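Hypothetical protein PA1835 (Pseudomonas aeruginosa, PDB 1YOC) is of unknown function but has a hotdog fold related to the PaaI thioesterases, so it may act on acyl-coenzyme A thioesters. Local coordinates at residues G59-I64 with G103-V108; A65-A70 with V95-K100. All coordinates share one frame; numbering follows the deposited sequence.

Contact 1 (G59-I64 with G103-V108); sequences GTVHAI and GDVRAV
Val61 lays one methyl, CG2, against the start of the 103-108 segment, and almost all of the contact depends on that branch. Its closest neighbour is a carbonyl oxygen: CG2 of Val61 lies 3.7 Å from O of Gly103, a van der Waals approach with no hydrogen bond. On the strand side, CG2 of Val105 comes within 4.3 Å of CG2 of Val61, so two beta-branched side chains meet methyl to methyl. The torsion of Val61 divides its work: with CG1 anti to the backbone N (chi1 -176°), CG2 lies beside that nitrogen and reaches across, while the side chain as a whole also rests on Leu66. Valine suits both places, being compact, apolar and stiff. Gly103 presents its carbonyl oxygen from an extended backbone.

The other side is looser. Gly103 is partly exposed, and Asp104, exposed, has its CB directed away from Val61; its OD1 is hydrogen-bonded to the backbone N of Lys50. Within the two segments the contact ends at Val105; further along, Ala107 packs on Ala69 of the helix.

His62 is the N-cap residue of helix 63-81 and meets Phe29 of the second subunit edge-to-face. As in hotdog folds, the lead-in to the central helix packs on an inner strand of the antiparallel sheet; the valine pair lies next to the helix start, with Phe48 of strand 43-48 touching both valines and strand 120-130 flanking Val105.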
# COMPACT_ATOMS: atom_id res chain seq x y z
N GLY B 59 4.40 12.05 -11.23
CA GLY B 59 3.48 13.07 -10.75
C GLY B 59 2.01 12.72 -10.74
O GLY B 59 1.15 13.60 -10.85
N THR B 60 1.70 11.43 -10.64
CA THR B 60 0.29 11.04 -10.54
C THR B 60 0.13 10.44 -9.14
O THR B 60 1.10 10.30 -8.39
CB THR B 60 -0.15 10.05 -11.69
OG1 THR B 60 0.55 8.82 -11.60
CG2 THR B 60 0.15 10.66 -13.06
N VAL B 61 -1.09 10.11 -8.76
CA VAL B 61 -1.30 9.58 -7.41
C VAL B 61 -0.64 8.21 -7.29
O VAL B 61 -0.81 7.31 -8.13
CB VAL B 61 -2.79 9.51 -7.05
CG1 VAL B 61 -2.93 9.02 -5.56
CG2 VAL B 61 -3.43 10.93 -7.16
N HIS B 62 0.12 8.06 -6.21
CA HIS B 62 0.89 6.85 -6.00
C HIS B 62 0.04 5.61 -5.82
O HIS B 62 -0.96 5.64 -5.11
CB HIS B 62 1.77 7.08 -4.77
CG HIS B 62 2.87 6.09 -4.62
ND1 HIS B 62 4.20 6.43 -4.76
CD2 HIS B 62 2.84 4.81 -4.18
CE1 HIS B 62 4.95 5.41 -4.38
NE2 HIS B 62 4.15 4.41 -4.02
N ALA B 63 0.48 4.55 -6.48
CA ALA B 63 -0.21 3.25 -6.41
C ALA B 63 -0.51 2.83 -4.96
O ALA B 63 -1.61 2.28 -4.68
CB ALA B 63 0.69 2.15 -7.06
N ILE B 64 0.44 3.07 -4.07
CA ILE B 64 0.24 2.63 -2.69
C ILE B 64 -0.70 3.56 -1.92
O ILE B 64 -1.32 3.13 -0.94
CB ILE B 64 1.62 2.37 -2.00
CG1 ILE B 64 2.44 1.39 -2.89
CG2 ILE B 64 1.42 1.71 -0.60
CD1 ILE B 64 1.74 -0.05 -3.09
N GLY B 103 -5.94 13.00 -10.42
CA GLY B 103 -6.69 13.99 -9.67
C GLY B 103 -7.20 13.39 -8.37
O GLY B 103 -6.72 12.32 -7.98
N ASP B 104 -8.13 14.06 -7.70
CA ASP B 104 -8.68 13.55 -6.45
C ASP B 104 -9.33 12.20 -6.68
O ASP B 104 -9.98 11.98 -7.69
CB ASP B 104 -9.71 14.53 -5.84
CG ASP B 104 -9.11 15.91 -5.57
OD1 ASP B 104 -7.88 16.07 -5.34
OD2 ASP B 104 -9.90 16.87 -5.57
N VAL B 105 -9.14 11.33 -5.71
CA VAL B 105 -9.62 9.95 -5.75
C VAL B 105 -10.85 9.65 -4.90
O VAL B 105 -11.02 10.21 -3.81
CB VAL B 105 -8.45 9.01 -5.28
CG1 VAL B 105 -8.87 7.57 -5.42
CG2 VAL B 105 -7.21 9.25 -6.17
N ARG B 106 -11.72 8.79 -5.43
CA ARG B 106 -12.92 8.33 -4.73
C ARG B 106 -12.81 6.78 -4.75
O ARG B 106 -12.66 6.19 -5.81
CB ARG B 106 -14.18 8.77 -5.50
CG ARG B 106 -15.56 8.45 -4.85
CD ARG B 106 -16.74 9.07 -5.72
NE ARG B 106 -17.34 8.11 -6.68
CZ ARG B 106 -17.15 8.13 -8.00
NH1 ARG B 106 -16.39 9.06 -8.56
NH2 ARG B 106 -17.73 7.22 -8.79
N ALA B 107 -12.86 6.14 -3.58
CA ALA B 107 -12.76 4.69 -3.55
C ALA B 107 -14.06 4.15 -3.00
O ALA B 107 -14.55 4.60 -1.97
CB ALA B 107 -11.55 4.26 -2.67
N VAL B 108 -14.61 3.14 -3.68
CA VAL B 108 -15.88 2.56 -3.29
C VAL B 108 -15.73 1.09 -2.95
O VAL B 108 -15.18 0.31 -3.73
CB VAL B 108 -16.91 2.72 -4.45
CG1 VAL B 108 -18.22 2.02 -4.08
CG2 VAL B 108 -17.13 4.22 -4.80

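Contact 2 (A65-A70 with V95-K100); sequences ALCNAA and VEYLAK
The thiol of Cys67 points from the helix into the angle between two side chains of the strand, Val95 and Tyr97. SG of Cys67 lies 4.0 Å from CG1 of Val95 and 4.1 Å from OH of Tyr97, and seen from the sulfur these two partners stand 84° apart. One is a methyl, the other the hydroxyl end of a ring; the sulfur meets the phenol at its far end and not over its face. With SG anti to its own carbonyl carbon (chi1 -71°), the cysteine leans out from the helix toward the strand. Tyr97 leaves the strand alongside the helix segment rather than toward it, and the length of the ring brings OH up to the sulfur, the side chain also touching Ala63 and Ile64. Val95 is turned more directly to the helix and offers CG1 to the sulfur, while CG2 lies 3.5 Å from OH of Tyr97.

Residues alternate along the strand: Val95 and Tyr97 serve the helix face, whereas Glu96 between them turns to the other side and forms a salt bridge with Arg137. Val95 and Glu96 also pair with an antiparallel strand of the second subunit, whose Met93 packs on both Cys67 and Val95.

No hydrogen bond crosses between the helix and strand segments. Dispersion is the main attraction here, and the small, polarisable sulfur suits a place where it meets a methyl and a hydroxyl at van der Waals distance.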
# COMPACT_ATOMS: atom_id res chain seq x y z
N ALA B 65 -0.79 4.83 -2.35
CA ALA B 65 -1.76 5.75 -1.70
C ALA B 65 -3.19 5.23 -2.05
O ALA B 65 -4.13 5.29 -1.23
CB ALA B 65 -1.57 7.19 -2.23
N LEU B 66 -3.35 4.71 -3.26
CA LEU B 66 -4.63 4.15 -3.69
C LEU B 66 -4.90 2.90 -2.83
O LEU B 66 -6.05 2.63 -2.43
CB LEU B 66 -4.58 3.77 -5.20
CG LEU B 66 -4.26 4.93 -6.15
CD1 LEU B 66 -3.98 4.38 -7.55
CD2 LEU B 66 -5.41 5.92 -6.17
N CYS B 67 -3.87 2.09 -2.59
CA CYS B 67 -4.06 0.89 -1.76
C CYS B 67 -4.50 1.32 -0.37
O CYS B 67 -5.33 0.65 0.26
CB CYS B 67 -2.77 0.07 -1.63
SG CYS B 67 -2.27 -0.78 -3.13
N ASN B 68 -3.90 2.40 0.14
CA ASN B 68 -4.26 2.88 1.47
C ASN B 68 -5.75 3.25 1.57
O ASN B 68 -6.43 2.94 2.57
CB ASN B 68 -3.39 4.08 1.84
CG ASN B 68 -3.04 4.13 3.35
OD1 ASN B 68 -2.41 5.09 3.80
ND2 ASN B 68 -3.42 3.09 4.12
N ALA B 69 -6.27 3.91 0.52
CA ALA B 69 -7.68 4.29 0.51
C ALA B 69 -8.54 3.00 0.51
O ALA B 69 -9.59 2.92 1.15
CB ALA B 69 -8.01 5.12 -0.78
N ALA B 70 -8.09 2.00 -0.25
CA ALA B 70 -8.83 0.73 -0.36
C ALA B 70 -8.87 0.03 0.98
O ALA B 70 -9.92 -0.48 1.41
CB ALA B 70 -8.18 -0.18 -1.42
N VAL B 95 -4.35 -6.27 -6.10
CA VAL B 95 -4.76 -5.04 -6.75
C VAL B 95 -4.29 -5.04 -8.24
O VAL B 95 -3.34 -5.74 -8.61
CB VAL B 95 -4.14 -3.78 -6.08
CG1 VAL B 95 -4.46 -3.76 -4.58
CG2 VAL B 95 -2.56 -3.78 -6.27
N GLU B 96 -4.99 -4.25 -9.07
CA GLU B 96 -4.60 -4.04 -10.47
C GLU B 96 -4.64 -2.54 -10.75
O GLU B 96 -5.58 -1.83 -10.33
CB GLU B 96 -5.55 -4.77 -11.43
CG GLU B 96 -5.25 -6.29 -11.42
CD GLU B 96 -6.21 -7.05 -12.30
OE1 GLU B 96 -7.32 -7.37 -11.84
OE2 GLU B 96 -5.86 -7.29 -13.46
N TYR B 97 -3.61 -2.07 -11.43
CA TYR B 97 -3.49 -0.66 -11.74
C TYR B 97 -4.05 -0.45 -13.13
O TYR B 97 -3.44 -0.86 -14.12
CB TYR B 97 -2.02 -0.25 -11.64
CG TYR B 97 -1.48 -0.58 -10.27
CD1 TYR B 97 -2.06 -0.03 -9.12
CD2 TYR B 97 -0.37 -1.44 -10.11
CE1 TYR B 97 -1.55 -0.31 -7.83
CE2 TYR B 97 0.14 -1.72 -8.81
CZ TYR B 97 -0.45 -1.15 -7.70
OH TYR B 97 0.05 -1.40 -6.43
N LEU B 98 -5.21 0.18 -13.21
CA LEU B 98 -5.88 0.34 -14.50
C LEU B 98 -5.50 1.54 -15.34
O LEU B 98 -5.52 1.46 -16.59
CB LEU B 98 -7.40 0.38 -14.30
CG LEU B 98 -7.97 -0.71 -13.36
CD1 LEU B 98 -9.48 -0.60 -13.39
CD2 LEU B 98 -7.50 -2.11 -13.79
N ALA B 99 -5.24 2.67 -14.69
CA ALA B 99 -4.92 3.91 -15.40
C ALA B 99 -4.18 4.81 -14.43
O ALA B 99 -4.22 4.57 -13.23
CB ALA B 99 -6.24 4.60 -15.85
N LYS B 100 -3.50 5.82 -14.93
CA LYS B 100 -2.84 6.78 -14.03
C LYS B 100 -3.93 7.55 -13.31
O LYS B 100 -4.96 7.88 -13.89
CB LYS B 100 -1.95 7.76 -14.81
CG LYS B 100 -0.88 7.06 -15.67
CD LYS B 100 -0.41 5.75 -15.02
CE LYS B 100 0.70 5.07 -15.82
NZ LYS B 100 1.91 5.92 -15.80

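From the N terminus, the chain reaches Val61, enters helix 63-81, returns along strand 86-97, then turns through residues 98-104 into strand 105-110. Contact 1 closes the outer loop, from the helix lead-in to the start of strand 105-110. Contact 2 is nested inside it, joining the first turns of the helix to the end of strand 86-97. Their centres are about 7 Å apart, bridged by Ala63 CB on Tyr97 CE1 at 3.4 Å and Leu66 CD2 on Val105 CG2 at 3.8 Å. Together they tie the helix and its lead-in to an inner strand and one outermost within this chain, as in hotdog folds, where an antiparallel sheet wraps round a central helix.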